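Local coordinates for protein colicin-D (Escherichia coli, PDB 5ZNM) that kills Escherichia coli and closely related bacteria by stopping protein synthesis, here as its central domain joined to the C-terminal tRNase domain, at residues L50-Q58 / Y264-E275; R187-I196 / R207-P215. One frame throughout, in Å; residues are numbered along the deposited sequence.

Interaction 1: residues L50-Q58 / Y264-E275; sequences LNNTASSVQ and YWRPDAAGTGVE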
ATOM      1  N   LEU A  50      -4.357  16.238   1.935  1.00 18.93           N
ATOM      2  CA  LEU A  50      -3.420  15.454   1.145  1.00 15.83           C
ATOM      3  C   LEU A  50      -2.197  15.132   1.993  1.00 24.73           C
ATOM      4  O   LEU A  50      -1.648  16.016   2.660  1.00 22.99           O
ATOM      5  CB  LEU A  50      -2.975  16.231  -0.096  1.00 20.26           C
ATOM      6  CG  LEU A  50      -3.998  16.500  -1.186  1.00 21.65           C
ATOM      7  CD1 LEU A  50      -3.555  17.669  -2.057  1.00 19.80           C
ATOM      8  CD2 LEU A  50      -4.172  15.218  -2.007  1.00 18.28           C
ATOM      9  N   ASN A  51      -1.756  13.883   1.961  1.00 17.21           N
ATOM     10  CA  ASN A  51      -0.503  13.514   2.596  1.00 15.71           C
ATOM     11  C   ASN A  51       0.593  13.464   1.541  1.00 17.46           C
ATOM     12  O   ASN A  51       0.351  13.040   0.409  1.00 22.48           O
ATOM     13  CB  ASN A  51      -0.623  12.167   3.309  1.00 19.58           C
ATOM     14  CG  ASN A  51      -1.485  12.246   4.547  1.00 28.54           C
ATOM     15  OD1 ASN A  51      -1.641  13.322   5.139  1.00 29.29           O
ATOM     16  ND2 ASN A  51      -2.046  11.102   4.959  1.00 25.24           N
ATOM     17  N   ASN A  52       1.805  13.895   1.903  1.00 15.28           N
ATOM     18  CA  ASN A  52       2.918  13.793   0.969  1.00 18.65           C
ATOM     19  C   ASN A  52       3.647  12.446   1.076  1.00 19.01           C
ATOM     20  O   ASN A  52       4.864  12.384   0.933  1.00 26.90           O
ATOM     21  CB  ASN A  52       3.887  14.967   1.148  1.00 18.85           C
ATOM     22  CG  ASN A  52       3.434  16.225   0.401  1.00 22.01           C
ATOM     23  OD1 ASN A  52       4.113  17.259   0.415  1.00 27.29           O
ATOM     24  ND2 ASN A  52       2.293  16.139  -0.255  1.00 15.41           N
ATOM     25  N   THR A  53       2.911  11.372   1.336  1.00 20.79           N
ATOM     26  CA  THR A  53       3.410  10.012   1.180  1.00 21.52           C
ATOM     27  C   THR A  53       3.728   9.736  -0.287  1.00 20.74           C
ATOM     28  O   THR A  53       2.833   9.747  -1.133  1.00 18.75           O
ATOM     29  CB  THR A  53       2.337   9.045   1.673  1.00 21.07           C
ATOM     30  OG1 THR A  53       1.858   9.500   2.949  1.00 25.77           O
ATOM     31  CG2 THR A  53       2.898   7.627   1.792  1.00 18.63           C
ATOM     32  N   ALA A  54       4.994   9.483  -0.601  1.00 16.66           N
ATOM     33  CA  ALA A  54       5.383   9.450  -2.006  1.00 18.51           C
ATOM     34  C   ALA A  54       4.801   8.229  -2.712  1.00 21.92           C
ATOM     35  O   ALA A  54       4.689   7.146  -2.127  1.00 17.49           O
ATOM     36  CB  ALA A  54       6.904   9.452  -2.141  1.00 16.37           C
ATOM     37  N   SER A  55       4.434   8.417  -3.983  1.00 15.87           N
ATOM     38  CA  SER A  55       3.980   7.327  -4.848  1.00 19.20           C
ATOM     39  C   SER A  55       2.723   6.654  -4.309  1.00 20.32           C
ATOM     40  O   SER A  55       2.539   5.452  -4.463  1.00 19.16           O
ATOM     41  CB  SER A  55       5.083   6.283  -5.061  1.00 20.69           C
ATOM     42  OG  SER A  55       6.189   6.862  -5.742  1.00 23.97           O
ATOM     43  N   SER A  56       1.844   7.409  -3.666  1.00 16.71           N
ATOM     44  CA  SER A  56       0.688   6.820  -3.015  1.00 14.97           C
ATOM     45  C   SER A  56      -0.591   7.206  -3.748  1.00 17.81           C
ATOM     46  O   SER A  56      -0.654   8.208  -4.457  1.00 19.38           O
ATOM     47  CB  SER A  56       0.617   7.258  -1.544  1.00 18.53           C
ATOM     48  OG  SER A  56       0.413   8.669  -1.427  1.00 21.05           O
ATOM     49  N   VAL A  57      -1.603   6.366  -3.587  1.00 19.23           N
ATOM     50  CA  VAL A  57      -2.977   6.686  -3.974  1.00 15.39           C
ATOM     51  C   VAL A  57      -3.738   7.015  -2.703  1.00 14.81           C
ATOM     52  O   VAL A  57      -3.604   6.314  -1.693  1.00 18.53           O
ATOM     53  CB  VAL A  57      -3.635   5.507  -4.720  1.00 16.98           C
ATOM     54  CG1 VAL A  57      -5.100   5.836  -5.070  1.00 16.83           C
ATOM     55  CG2 VAL A  57      -2.837   5.148  -5.970  1.00 17.81           C
ATOM     56  N   GLN A  58      -4.543   8.079  -2.736  1.00 15.18           N
ATOM     57  CA  GLN A  58      -5.231   8.501  -1.530  1.00 14.58           C
ATOM     58  C   GLN A  58      -6.675   8.848  -1.843  1.00 17.65           C
ATOM     59  O   GLN A  58      -6.997   9.359  -2.922  1.00 16.34           O
ATOM     60  CB  GLN A  58      -4.558   9.715  -0.878  1.00 14.38           C
ATOM     61  CG  GLN A  58      -3.179   9.392  -0.283  1.00 14.33           C
ATOM     62  CD  GLN A  58      -2.439  10.652   0.165  1.00 15.58           C
ATOM     63  OE1 GLN A  58      -3.047  11.587   0.679  1.00 18.78           O
ATOM     64  NE2 GLN A  58      -1.108  10.680  -0.045  1.00 15.95           N
ATOM     65  N   TYR A 264      -0.321  18.923  -8.360  1.00 16.46           N
ATOM     66  CA  TYR A 264       0.691  19.577  -7.536  1.00 15.80           C
ATOM     67  C   TYR A 264       1.891  18.640  -7.413  1.00 15.80           C
ATOM     68  O   TYR A 264       1.824  17.454  -7.761  1.00 16.82           O
ATOM     69  CB  TYR A 264       0.141  19.977  -6.158  1.00 12.57           C
ATOM     70  CG  TYR A 264       0.155  18.883  -5.121  1.00 18.15           C
ATOM     71  CD1 TYR A 264      -0.645  17.745  -5.256  1.00 19.50           C
ATOM     72  CD2 TYR A 264       0.972  18.974  -4.011  1.00 22.88           C
ATOM     73  CE1 TYR A 264      -0.628  16.738  -4.303  1.00 15.77           C
ATOM     74  CE2 TYR A 264       1.004  17.970  -3.060  1.00 19.77           C
ATOM     75  CZ  TYR A 264       0.205  16.859  -3.202  1.00 20.22           C
ATOM     76  OH  TYR A 264       0.256  15.866  -2.241  1.00 19.53           O
ATOM     77  N   TRP A 265       3.005  19.188  -6.924  1.00 15.01           N
ATOM     78  CA  TRP A 265       4.245  18.430  -6.763  1.00 17.30           C
ATOM     79  C   TRP A 265       4.522  18.157  -5.288  1.00 17.49           C
ATOM     80  O   TRP A 265       4.282  19.025  -4.446  1.00 17.76           O
ATOM     81  CB  TRP A 265       5.430  19.198  -7.348  1.00 20.43           C
ATOM     82  CG  TRP A 265       5.361  19.394  -8.806  1.00 18.29           C
ATOM     83  CD1 TRP A 265       4.785  20.444  -9.467  1.00 21.20           C
ATOM     84  CD2 TRP A 265       5.888  18.524  -9.808  1.00 17.43           C
ATOM     85  NE1 TRP A 265       4.924  20.279 -10.818  1.00 22.42           N
ATOM     86  CE2 TRP A 265       5.600  19.110 -11.057  1.00 19.43           C
ATOM     87  CE3 TRP A 265       6.584  17.306  -9.770  1.00 19.89           C
ATOM     88  CZ2 TRP A 265       5.974  18.523 -12.260  1.00 18.92           C
ATOM     89  CZ3 TRP A 265       6.962  16.721 -10.967  1.00 19.64           C
ATOM     90  CH2 TRP A 265       6.651  17.333 -12.200  1.00 21.90           C
ATOM     91  N   ARG A 266       5.030  16.966  -4.979  1.00 15.70           N
ATOM     92  CA  ARG A 266       5.528  16.602  -3.660  1.00 16.82           C
ATOM     93  C   ARG A 266       6.895  15.961  -3.811  1.00 12.40           C
ATOM     94  O   ARG A 266       7.263  15.517  -4.906  1.00 17.11           O
ATOM     95  CB  ARG A 266       4.597  15.631  -2.907  1.00 14.46           C
ATOM     96  CG  ARG A 266       4.381  14.278  -3.595  1.00 13.18           C
ATOM     97  CD  ARG A 266       3.341  13.406  -2.826  1.00 15.46           C
ATOM     98  NE  ARG A 266       2.950  12.237  -3.604  1.00 18.07           N
ATOM     99  CZ  ARG A 266       1.759  11.643  -3.528  1.00 21.55           C
ATOM    100  NH1 ARG A 266       0.834  12.100  -2.696  1.00 17.12           N
ATOM    101  NH2 ARG A 266       1.490  10.600  -4.303  1.00 16.81           N
ATOM    102  N   PRO A 267       7.684  15.908  -2.737  1.00 17.63           N
ATOM    103  CA  PRO A 267       8.976  15.218  -2.828  1.00 19.66           C
ATOM    104  C   PRO A 267       8.783  13.755  -3.199  1.00 15.99           C
ATOM    105  O   PRO A 267       7.754  13.137  -2.894  1.00 18.41           O
ATOM    106  CB  PRO A 267       9.573  15.373  -1.423  1.00 19.00           C
ATOM    107  CG  PRO A 267       8.924  16.605  -0.852  1.00 14.59           C
ATOM    108  CD  PRO A 267       7.498  16.556  -1.424  1.00 14.81           C
ATOM    109  N   ASP A 268       9.778  13.206  -3.896  1.00 15.63           N
ATOM    110  CA  ASP A 268       9.730  11.790  -4.220  1.00 18.68           C
ATOM    111  C   ASP A 268      10.105  10.950  -2.997  1.00 15.85           C
ATOM    112  O   ASP A 268      10.359  11.464  -1.900  1.00 15.08           O
ATOM    113  CB  ASP A 268      10.610  11.479  -5.434  1.00 21.80           C
ATOM    114  CG  ASP A 268      12.093  11.797  -5.210  1.00 19.55           C
ATOM    115  OD1 ASP A 268      12.508  12.076  -4.070  1.00 21.36           O
ATOM    116  OD2 ASP A 268      12.842  11.763  -6.206  1.00 19.57           O
ATOM    117  N   ALA A 269      10.087   9.627  -3.178  1.00 15.28           N
ATOM    118  CA  ALA A 269      10.300   8.721  -2.049  1.00 20.30           C
ATOM    119  C   ALA A 269      11.671   8.934  -1.403  1.00 18.42           C
ATOM    120  O   ALA A 269      11.802   8.882  -0.172  1.00 17.22           O
ATOM    121  CB  ALA A 269      10.126   7.266  -2.508  1.00 12.69           C
ATOM    122  N   ALA A 270      12.706   9.168  -2.218  1.00 15.39           N
ATOM    123  CA  ALA A 270      14.039   9.450  -1.702  1.00 20.45           C
ATOM    124  C   ALA A 270      14.105  10.788  -0.984  1.00 23.87           C
ATOM    125  O   ALA A 270      15.003  10.992  -0.162  1.00 18.11           O
ATOM    126  CB  ALA A 270      15.059   9.434  -2.846  1.00 18.87           C
ATOM    127  N   GLY A 271      13.176  11.695  -1.277  1.00 20.43           N
ATOM    128  CA  GLY A 271      13.139  13.009  -0.677  1.00 20.02           C
ATOM    129  C   GLY A 271      14.033  14.029  -1.339  1.00 19.50           C
ATOM    130  O   GLY A 271      14.055  15.185  -0.896  1.00 22.11           O
ATOM    131  N   THR A 272      14.762  13.648  -2.393  1.00 16.58           N
ATOM    132  CA  THR A 272      15.716  14.528  -3.058  1.00 21.06           C
ATOM    133  C   THR A 272      15.255  14.967  -4.436  1.00 18.22           C
ATOM    134  O   THR A 272      15.925  15.792  -5.068  1.00 19.62           O
ATOM    135  CB  THR A 272      17.080  13.829  -3.174  1.00 22.93           C
ATOM    136  OG1 THR A 272      16.912  12.566  -3.837  1.00 20.72           O
ATOM    137  CG2 THR A 272      17.660  13.608  -1.784  1.00 18.23           C
ATOM    138  N   GLY A 273      14.145  14.424  -4.924  1.00 17.28           N
ATOM    139  CA  GLY A 273      13.555  14.818  -6.186  1.00 15.21           C
ATOM    140  C   GLY A 273      12.065  15.061  -6.002  1.00 12.66           C
ATOM    141  O   GLY A 273      11.610  15.218  -4.866  1.00 16.10           O
ATOM    142  N   VAL A 274      11.292  15.098  -7.090  1.00 15.62           N
ATOM    143  CA  VAL A 274       9.885  15.487  -7.019  1.00 15.31           C
ATOM    144  C   VAL A 274       9.028  14.557  -7.867  1.00 15.49           C
ATOM    145  O   VAL A 274       9.506  13.897  -8.796  1.00 21.78           O
ATOM    146  CB  VAL A 274       9.645  16.958  -7.464  1.00 15.38           C
ATOM    147  CG1 VAL A 274      10.399  17.929  -6.563  1.00 16.31           C
ATOM    148  CG2 VAL A 274      10.052  17.162  -8.906  1.00 15.56           C
ATOM    149  N   GLU A 275       7.733  14.518  -7.539  1.00 17.26           N
ATOM    150  CA  GLU A 275       6.773  13.737  -8.308  1.00 15.33           C
ATOM    151  C   GLU A 275       5.462  14.494  -8.400  1.00 16.62           C
ATOM    152  O   GLU A 275       5.032  15.132  -7.434  1.00 18.42           O
ATOM    153  CB  GLU A 275       6.520  12.346  -7.692  1.00 21.00           C
ATOM    154  CG  GLU A 275       6.092  12.359  -6.256  1.00 29.77           C
ATOM    155  CD  GLU A 275       5.712  10.969  -5.745  1.00 33.70           C
ATOM    156  OE1 GLU A 275       6.392   9.972  -6.099  1.00 33.55           O
ATOM    157  OE2 GLU A 275       4.739  10.881  -4.979  1.00 24.36           O
TER
HETATM  158  O   HOH W   1       7.154  12.932  -0.103  1.00 24.74           O
HETATM  159  O   HOH W   2      -1.815  10.730  -3.435  1.00 18.46           O

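Interaction 2: residues R187-I196 / R207-P215; sequences RDTATGLDKI and RTILVNPVP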
ATOM      1  N   ARG A 187       3.320  27.313   2.398  1.00 21.35           N
ATOM      2  CA  ARG A 187       3.703  26.813   3.709  1.00 22.37           C
ATOM      3  C   ARG A 187       3.211  27.767   4.787  1.00 26.62           C
ATOM      4  O   ARG A 187       3.508  28.966   4.754  1.00 26.17           O
ATOM      5  CB  ARG A 187       5.219  26.632   3.791  1.00 19.25           C
ATOM      6  CG  ARG A 187       5.787  26.381   5.187  1.00 23.01           C
ATOM      7  CD  ARG A 187       5.465  24.966   5.718  1.00 20.65           C
ATOM      8  NE  ARG A 187       5.623  23.903   4.722  1.00 22.05           N
ATOM      9  CZ  ARG A 187       6.745  23.216   4.497  1.00 23.08           C
ATOM     10  NH1 ARG A 187       7.861  23.485   5.174  1.00 25.51           N
ATOM     11  NH2 ARG A 187       6.757  22.255   3.580  1.00 22.84           N
ATOM     12  N   ASP A 188       2.449  27.229   5.733  1.00 20.10           N
ATOM     13  CA  ASP A 188       2.002  27.963   6.908  1.00 23.48           C
ATOM     14  C   ASP A 188       3.076  27.818   7.983  1.00 25.46           C
ATOM     15  O   ASP A 188       3.281  26.726   8.523  1.00 23.67           O
ATOM     16  CB  ASP A 188       0.656  27.423   7.383  1.00 20.70           C
ATOM     17  CG  ASP A 188       0.086  28.208   8.553  1.00 29.43           C
ATOM     18  OD1 ASP A 188       0.831  28.974   9.203  1.00 26.80           O
ATOM     19  OD2 ASP A 188      -1.117  28.051   8.830  1.00 33.93           O
ATOM     20  N   THR A 189       3.758  28.919   8.299  1.00 23.12           N
ATOM     21  CA  THR A 189       4.842  28.852   9.268  1.00 24.97           C
ATOM     22  C   THR A 189       4.337  28.607  10.683  1.00 26.87           C
ATOM     23  O   THR A 189       5.116  28.186  11.541  1.00 30.54           O
ATOM     24  CB  THR A 189       5.690  30.135   9.215  1.00 29.65           C
ATOM     25  OG1 THR A 189       4.854  31.289   9.369  1.00 29.62           O
ATOM     26  CG2 THR A 189       6.413  30.252   7.878  1.00 29.62           C
ATOM     27  N   ALA A 190       3.056  28.849  10.949  1.00 25.90           N
ATOM     28  CA  ALA A 190       2.537  28.608  12.290  1.00 24.69           C
ATOM     29  C   ALA A 190       2.257  27.129  12.542  1.00 29.36           C
ATOM     30  O   ALA A 190       2.418  26.657  13.672  1.00 27.42           O
ATOM     31  CB  ALA A 190       1.265  29.421  12.519  1.00 25.14           C
ATOM     32  N   THR A 191       1.838  26.387  11.520  1.00 19.38           N
ATOM     33  CA  THR A 191       1.492  24.981  11.699  1.00 20.16           C
ATOM     34  C   THR A 191       2.501  24.020  11.103  1.00 21.36           C
ATOM     35  O   THR A 191       2.485  22.843  11.471  1.00 24.95           O
ATOM     36  CB  THR A 191       0.136  24.659  11.054  1.00 24.10           C
ATOM     37  OG1 THR A 191       0.212  24.898   9.635  1.00 22.90           O
ATOM     38  CG2 THR A 191      -0.991  25.488  11.668  1.00 25.77           C
ATOM     39  N   GLY A 192       3.322  24.461  10.155  1.00 19.06           N
ATOM     40  CA  GLY A 192       4.130  23.521   9.403  1.00 22.69           C
ATOM     41  C   GLY A 192       3.368  22.711   8.376  1.00 23.19           C
ATOM     42  O   GLY A 192       3.918  21.742   7.851  1.00 22.70           O
ATOM     43  N   LEU A 193       2.111  23.064   8.091  1.00 19.92           N
ATOM     44  CA  LEU A 193       1.320  22.458   7.026  1.00 18.93           C
ATOM     45  C   LEU A 193       1.374  23.326   5.776  1.00 20.06           C
ATOM     46  O   LEU A 193       1.730  24.506   5.822  1.00 25.49           O
ATOM     47  CB  LEU A 193      -0.149  22.283   7.441  1.00 17.01           C
ATOM     48  CG  LEU A 193      -0.450  21.428   8.674  1.00 21.74           C
ATOM     49  CD1 LEU A 193      -1.937  21.523   9.035  1.00 23.11           C
ATOM     50  CD2 LEU A 193      -0.014  19.972   8.464  1.00 28.23           C
ATOM     51  N   ASP A 194       0.996  22.735   4.650  1.00 18.44           N
ATOM     52  CA  ASP A 194       0.865  23.500   3.423  1.00 20.85           C
ATOM     53  C   ASP A 194      -0.605  23.665   3.084  1.00 19.73           C
ATOM     54  O   ASP A 194      -1.471  22.938   3.583  1.00 20.69           O
ATOM     55  CB  ASP A 194       1.605  22.835   2.264  1.00 19.15           C
ATOM     56  CG  ASP A 194       3.096  22.783   2.497  1.00 31.57           C
ATOM     57  OD1 ASP A 194       3.717  23.859   2.679  1.00 27.99           O
ATOM     58  OD2 ASP A 194       3.641  21.662   2.519  1.00 34.59           O
ATOM     59  N   LYS A 195      -0.884  24.641   2.227  1.00 20.94           N
ATOM     60  CA  LYS A 195      -2.262  24.899   1.831  1.00 19.78           C
ATOM     61  C   LYS A 195      -2.318  25.119   0.333  1.00 17.10           C
ATOM     62  O   LYS A 195      -1.523  25.891  -0.215  1.00 22.26           O
ATOM     63  CB  LYS A 195      -2.830  26.116   2.574  1.00 23.16           C
ATOM     64  CG  LYS A 195      -4.291  26.438   2.252  1.00 36.42           C
ATOM     65  CD  LYS A 195      -4.865  27.393   3.304  1.00 39.85           C
ATOM     66  CE  LYS A 195      -5.894  28.348   2.727  1.00 43.76           C
ATOM     67  NZ  LYS A 195      -6.540  29.174   3.790  1.00 45.15           N
ATOM     68  N   ILE A 196      -3.255  24.431  -0.313  1.00 17.22           N
ATOM     69  CA  ILE A 196      -3.612  24.655  -1.709  1.00 18.12           C
ATOM     70  C   ILE A 196      -5.024  25.231  -1.736  1.00 21.38           C
ATOM     71  O   ILE A 196      -5.899  24.781  -0.990  1.00 21.77           O
ATOM     72  CB  ILE A 196      -3.516  23.338  -2.512  1.00 16.66           C
ATOM     73  CG1 ILE A 196      -2.041  22.954  -2.705  1.00 17.48           C
ATOM     74  CG2 ILE A 196      -4.214  23.451  -3.846  1.00 17.20           C
ATOM     75  CD1 ILE A 196      -1.860  21.486  -3.074  1.00 21.44           C
ATOM     76  N   ARG A 207     -12.042  26.629  -2.268  1.00 18.95           N
ATOM     77  CA  ARG A 207     -11.832  25.409  -1.496  1.00 23.06           C
ATOM     78  C   ARG A 207     -10.394  25.382  -1.000  1.00 25.27           C
ATOM     79  O   ARG A 207      -9.452  25.446  -1.798  1.00 21.84           O
ATOM     80  CB  ARG A 207     -12.132  24.178  -2.347  1.00 20.91           C
ATOM     81  CG  ARG A 207     -12.743  22.972  -1.615  1.00 31.66           C
ATOM     82  CD  ARG A 207     -12.520  22.965  -0.116  1.00 33.80           C
ATOM     83  NE  ARG A 207     -13.405  22.015   0.558  1.00 35.08           N
ATOM     84  CZ  ARG A 207     -13.165  21.478   1.752  1.00 31.79           C
ATOM     85  NH1 ARG A 207     -12.048  21.776   2.416  1.00 22.47           N
ATOM     86  NH2 ARG A 207     -14.041  20.638   2.282  1.00 25.85           N
ATOM     87  N   THR A 208     -10.233  25.257   0.310  1.00 17.51           N
ATOM     88  CA  THR A 208      -8.932  25.045   0.929  1.00 19.12           C
ATOM     89  C   THR A 208      -8.629  23.552   1.061  1.00 19.48           C
ATOM     90  O   THR A 208      -9.457  22.796   1.576  1.00 21.85           O
ATOM     91  CB  THR A 208      -8.925  25.692   2.306  1.00 23.65           C
ATOM     92  OG1 THR A 208      -9.041  27.114   2.159  1.00 29.18           O
ATOM     93  CG2 THR A 208      -7.654  25.318   3.044  1.00 22.60           C
ATOM     94  N   ILE A 209      -7.447  23.132   0.611  1.00 17.98           N
ATOM     95  CA  ILE A 209      -6.979  21.758   0.803  1.00 14.73           C
ATOM     96  C   ILE A 209      -5.705  21.830   1.618  1.00 17.24           C
ATOM     97  O   ILE A 209      -4.800  22.595   1.275  1.00 17.43           O
ATOM     98  CB  ILE A 209      -6.726  21.041  -0.536  1.00 17.17           C
ATOM     99  CG1 ILE A 209      -8.030  20.924  -1.328  1.00 23.68           C
ATOM    100  CG2 ILE A 209      -6.107  19.653  -0.309  1.00 16.11           C
ATOM    101  CD1 ILE A 209      -7.799  20.790  -2.802  1.00 26.27           C
ATOM    102  N   LEU A 210      -5.664  21.093   2.720  1.00 19.35           N
ATOM    103  CA  LEU A 210      -4.480  21.046   3.568  1.00 20.15           C
ATOM    104  C   LEU A 210      -3.509  19.997   3.036  1.00 21.71           C
ATOM    105  O   LEU A 210      -3.918  18.990   2.455  1.00 18.53           O
ATOM    106  CB  LEU A 210      -4.874  20.711   5.009  1.00 16.14           C
ATOM    107  CG  LEU A 210      -5.814  21.710   5.681  1.00 22.91           C
ATOM    108  CD1 LEU A 210      -6.238  21.221   7.054  1.00 23.76           C
ATOM    109  CD2 LEU A 210      -5.158  23.076   5.785  1.00 26.19           C
ATOM    110  N   VAL A 211      -2.217  20.225   3.247  1.00 17.51           N
ATOM    111  CA  VAL A 211      -1.221  19.224   2.880  1.00 15.78           C
ATOM    112  C   VAL A 211      -0.376  18.944   4.108  1.00 16.95           C
ATOM    113  O   VAL A 211       0.215  19.869   4.678  1.00 18.42           O
ATOM    114  CB  VAL A 211      -0.336  19.679   1.708  1.00 20.79           C
ATOM    115  CG1 VAL A 211       0.633  18.585   1.327  1.00 22.41           C
ATOM    116  CG2 VAL A 211      -1.178  20.050   0.500  1.00 17.78           C
ATOM    117  N   ASN A 212      -0.338  17.679   4.531  1.00 17.20           N
ATOM    118  CA  ASN A 212       0.589  17.259   5.569  1.00 18.73           C
ATOM    119  C   ASN A 212       1.913  16.909   4.879  1.00 17.89           C
ATOM    120  O   ASN A 212       1.963  15.904   4.176  1.00 19.16           O
ATOM    121  CB  ASN A 212       0.034  16.060   6.338  1.00 19.92           C
ATOM    122  CG  ASN A 212       0.906  15.662   7.517  1.00 21.77           C
ATOM    123  OD1 ASN A 212       2.066  16.085   7.649  1.00 17.82           O
ATOM    124  ND2 ASN A 212       0.357  14.806   8.370  1.00 18.79           N
ATOM    125  N   PRO A 213       2.962  17.698   5.015  1.00 17.40           N
ATOM    126  CA  PRO A 213       4.187  17.428   4.259  1.00 18.96           C
ATOM    127  C   PRO A 213       5.009  16.271   4.797  1.00 21.38           C
ATOM    128  O   PRO A 213       5.974  15.885   4.135  1.00 21.54           O
ATOM    129  CB  PRO A 213       4.967  18.750   4.360  1.00 19.80           C
ATOM    130  CG  PRO A 213       4.491  19.384   5.576  1.00 21.95           C
ATOM    131  CD  PRO A 213       3.086  18.913   5.836  1.00 12.93           C
ATOM    132  N   VAL A 214       4.664  15.695   5.944  1.00 16.89           N
ATOM    133  CA  VAL A 214       5.402  14.570   6.508  1.00 19.32           C
ATOM    134  C   VAL A 214       4.844  13.287   5.903  1.00 19.51           C
ATOM    135  O   VAL A 214       3.649  13.007   6.080  1.00 20.48           O
ATOM    136  CB  VAL A 214       5.288  14.537   8.036  1.00 19.35           C
ATOM    137  CG1 VAL A 214       6.141  13.405   8.598  1.00 16.45           C
ATOM    138  CG2 VAL A 214       5.691  15.885   8.655  1.00 21.92           C
ATOM    139  N   PRO A 215       5.664  12.466   5.233  1.00 17.15           N
ATOM    140  CA  PRO A 215       5.165  11.174   4.749  1.00 19.22           C
ATOM    141  C   PRO A 215       4.539  10.392   5.888  1.00 18.62           C
ATOM    142  O   PRO A 215       5.031  10.395   7.016  1.00 18.55           O
ATOM    143  CB  PRO A 215       6.421  10.483   4.200  1.00 18.10           C
ATOM    144  CG  PRO A 215       7.354  11.653   3.840  1.00 15.06           C
ATOM    145  CD  PRO A 215       7.099  12.657   4.931  1.00 13.95           C
TER

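Interaction 1: residues L50-Q58 / Y264-E275
Arg-266 reaches from strand 262-267 into the bend between strands 49-51 and 56-61 and meets the residues there one after another. Arg-266 CB lies against the amide of Asn-52, 3.5 Å from Asn-52 ND2, and CD continues past the CA of the same residue. With chi1 at 61°, CG is tucked over its own backbone, and the straight chain beyond it carries the guanidinium to the type II turn Thr-53 to Ser-56. There Thr-53 O stands over the centre of one face, 3.2 Å from Arg-266 CZ. At the edge, Arg-266 NH2 donates to Ser-56 O (3.2 Å) on a lone pair of the carbonyl, while NH1 makes a weak bond to Asn-51 O and donates to a water, which in turn donates to Ser-56 O. On its own hairpin Arg-266 NE forms a salt bridge with Glu-275 OE2 (2.6 Å). That oxygen uses its anti lone pair for the arginine and its syn lone pair for Ser-55, in a nearly straight bond of 2.7 Å between Ser-55 N and Glu-275 OE2. Nearby, Ala-54 CB packs on Ala-269 CB at 3.9 Å. The arginine thus ties an outer strand of the five-stranded antiparallel sheet to the turn leading into strand 56-61 of the same sheet. One carboxylate balances its largely buried charge, fixing the guanidinium's rotation and probably favouring the ionised form of both partners.

Interaction 2: residues R187-I196 / R207-P215
Backbone hydrogen bonds join Asp-194 to Val-211 and Ile-196 to Ile-209, the two hydrogen-bonded pairs of an antiparallel ladder, with Lys-195 and Leu-210 as the non-hydrogen-bonded pair between them. The Ile-196/Ile-209 pair is linked by Ile-196 N to Ile-209 O at 2.9 Å and Ile-209 N to Ile-196 O at 2.8 Å. At the other pair, Asp-194 N donates to Val-211 O and Val-211 N to Asp-194 O.

Apolar contacts gather on the face that carries Asp-194, Ile-196, Ile-209 and Val-211. In Ile-196, chi1 of -72° followed by an extended chi2 (161°) takes CD1 diagonally across to Val-211 CG2 at 3.9 Å; Phe-262 and Tyr-264 pack against the same isoleucine. Asp-194 CB rests on Val-211 CB, 3.7 Å away. On the other face, the methylenes of Lys-195 lie across Thr-208, with Lys-195 CD tight on Thr-208 CG2 at 3.5 Å.

Beyond the ladder, Pro-213 packs on the end of the turn that leads into strand 194-198: Pro-213 CG is 3.3 Å from Gly-192 O, the carbonyl oxygen that accepts a hydrogen bond from Tyr-30 OH, and its CD meets Leu-193 CD2.

Charged and polar side chains hold that turn from within its own segment. Arg-187, bent at chi2 and chi3, curls back so that NE bridges to Asp-194 OD1 at 2.8 Å, while NH1 donates to the carbonyl of Gln-26. In the loop between Arg-187 and Asp-194, Asp-188 OD1 accepts from Ala-190 N in an Asx turn and Thr-191 OG1 from Leu-193 N in an ST turn.

Strands 194-198 and 207-212 make up a beta hairpin, here the central pair of a four-stranded mixed sheet in which 186-187 and 49-51 are the outer strands.

In the fold
From the N terminus, the chain passes helices 3-22 and 32-42 before entering 50-58, whose partner 264-275 arrives only some two hundred residues later; interaction 1 therefore closes a long loop. Within that span interaction 2 closes a short one, joining 187-196 to 207-215, so the two contacts nest and do not cross. They meet at strand 49-51, which runs parallel to 207-212: Leu-50 O lies 2.8 Å from Asn-212 N, a probable hydrogen bond. Residues 50-58 then pass from this mixed sheet into the five-stranded antiparallel sheet containing 262-267 and 274-281. Both contacts also touch the second subunit.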